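Local coordinates for cerato-platanin-like protein (Moniliophthora perniciosa, PDB 3SUL), which is a secreted fungal protein of the cerato-platanin family, with a double-psi beta-barrel fold, whose precise function is not established, at residues Ser57-Gly61 / Thr62-Ile66. Residues are numbered along the deposited sequence; the frame is centred on the assembly and turned at random.
Sequences SESCG and TCYQI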
loop_
_atom_site.group_PDB
_atom_site.type_symbol
_atom_site.label_atom_id
_atom_site.label_comp_id
_atom_site.label_asym_id
_atom_site.label_seq_id
_atom_site.Cartn_x
_atom_site.Cartn_y
_atom_site.Cartn_z
ATOM N N SER A 57 -9.421 6.625 8.841
ATOM C CA SER A 57 -10.199 6.146 7.663
ATOM C C SER A 57 -10.650 4.744 7.929
ATOM O O SER A 57 -9.886 3.884 8.416
ATOM C CB SER A 57 -9.404 6.298 6.387
ATOM O OG SER A 57 -10.124 5.719 5.303
ATOM N N GLU A 58 -11.940 4.507 7.708
ATOM C CA GLU A 58 -12.449 3.178 7.810
ATOM C C GLU A 58 -11.742 2.217 6.825
ATOM O O GLU A 58 -11.770 0.991 7.017
ATOM C CB GLU A 58 -13.960 3.228 7.615
ATOM C CG GLU A 58 -14.710 2.103 8.377
ATOM C CD GLU A 58 -14.892 2.262 9.898
ATOM O OE1 GLU A 58 -14.664 3.353 10.500
ATOM O OE2 GLU A 58 -15.234 1.202 10.509
ATOM N N SER A 59 -11.074 2.778 5.849
ATOM C CA SER A 59 -10.281 2.040 4.856
ATOM C C SER A 59 -8.838 1.787 5.359
ATOM O O SER A 59 -8.051 1.158 4.669
ATOM C CB SER A 59 -10.185 2.818 3.537
ATOM O OG SER A 59 -11.372 2.679 2.739
ATOM N N CYS A 60 -8.471 2.361 6.502
ATOM C CA CYS A 60 -7.110 2.168 7.025
ATOM C C CYS A 60 -6.914 0.689 7.293
ATOM O O CYS A 60 -7.759 0.020 7.917
ATOM C CB CYS A 60 -6.959 2.860 8.384
ATOM S SG CYS A 60 -6.494 4.537 8.098
ATOM N N GLY A 61 -5.763 0.159 6.850
ATOM C CA GLY A 61 -5.578 -1.246 7.107
ATOM C C GLY A 61 -6.327 -2.188 6.192
ATOM O O GLY A 61 -6.405 -3.386 6.479
ATOM N N THR A 62 -6.890 -1.673 5.133
ATOM C CA THR A 62 -7.524 -2.594 4.173
ATOM C C THR A 62 -6.492 -3.136 3.237
ATOM O O THR A 62 -5.449 -2.567 3.004
ATOM C CB THR A 62 -8.625 -1.880 3.367
ATOM O OG1 THR A 62 -8.162 -0.610 2.907
ATOM C CG2 THR A 62 -9.750 -1.738 4.271
ATOM N N CYS A 63 -6.865 -4.217 2.624
ATOM C CA CYS A 63 -5.935 -4.999 1.812
ATOM C C CYS A 63 -6.374 -4.992 0.316
ATOM O O CYS A 63 -7.530 -5.293 -0.003
ATOM C CB CYS A 63 -5.931 -6.356 2.397
ATOM S SG CYS A 63 -4.907 -7.572 1.505
ATOM N N TYR A 64 -5.437 -4.698 -0.554
ATOM C CA TYR A 64 -5.754 -4.645 -1.972
ATOM C C TYR A 64 -4.925 -5.658 -2.700
ATOM O O TYR A 64 -3.701 -5.801 -2.450
ATOM C CB TYR A 64 -5.490 -3.280 -2.577
ATOM C CG TYR A 64 -6.411 -2.313 -1.915
ATOM C CD1 TYR A 64 -7.679 -1.966 -2.477
ATOM C CD2 TYR A 64 -6.054 -1.788 -0.689
ATOM C CE1 TYR A 64 -8.532 -1.076 -1.798
ATOM C CE2 TYR A 64 -6.885 -0.928 -0.023
ATOM C CZ TYR A 64 -8.110 -0.562 -0.564
ATOM O OH TYR A 64 -8.873 0.329 0.214
ATOM N N GLN A 65 -5.603 -6.413 -3.543
ATOM C CA GLN A 65 -4.856 -7.300 -4.386
ATOM C C GLN A 65 -4.707 -6.497 -5.655
ATOM O O GLN A 65 -5.712 -6.089 -6.259
ATOM C CB GLN A 65 -5.682 -8.567 -4.498
ATOM C CG GLN A 65 -5.175 -9.499 -5.482
ATOM C CD GLN A 65 -6.297 -10.420 -5.990
ATOM O OE1 GLN A 65 -6.782 -11.250 -5.257
ATOM N NE2 GLN A 65 -6.732 -10.215 -7.231
ATOM N N ILE A 66 -3.444 -6.242 -6.064
ATOM C CA ILE A 66 -3.137 -5.324 -7.178
ATOM C C ILE A 66 -2.384 -6.067 -8.247
ATOM O O ILE A 66 -1.382 -6.700 -7.964
ATOM C CB ILE A 66 -2.250 -4.204 -6.756
ATOM C CG1 ILE A 66 -2.830 -3.495 -5.530
ATOM C CG2 ILE A 66 -1.911 -3.300 -7.992
ATOM C CD1 ILE A 66 -2.052 -2.249 -5.090
#
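One carbonyl oxygen, Ser59 O, accepts twice from Thr62: the hydroxyl OG1 approaches it to 2.5 Å, very short for a hydrogen bond, and the backbone N of Thr62 donates to Ser59 O at 3.1 Å. The N-H...O angle is 148°, and the donor stands above the carbonyl plane, 47° out of it. It closes a type II turn from Ser59 to Thr62, in which Gly61 has a positive phi, where a side chain would press on the preceding carbonyl. OG1 reaches the same oxygen because it sits between the backbone N and carbonyl carbon of Thr62 (chi1 46°), while CG2 lies 3.4 Å from Ser59 O. A type I turn is closed by Cys60 N on Ser57 O at 2.8 Å. Two overlapping turns thus lead the chain into strand 63-68; Cys60, in both turns, is bonded to Cys24, and Cys63, just past them, to Cys120. Tyr64 OH lies 2.9 Å from Thr62 OG1 and is hydrogen-bonded to Thr51 OG1, while its ring meets Phe87 edge-to-face. Replacing Thr62 with valine removes the hydroxyl and would probably leave Ser59 O held, of these two bonds, by the backbone N alone. The paired donors, of which the backbone N is the surer, probably help to fix the orientation of the Ser59 carbonyl where the loop joins the barrel.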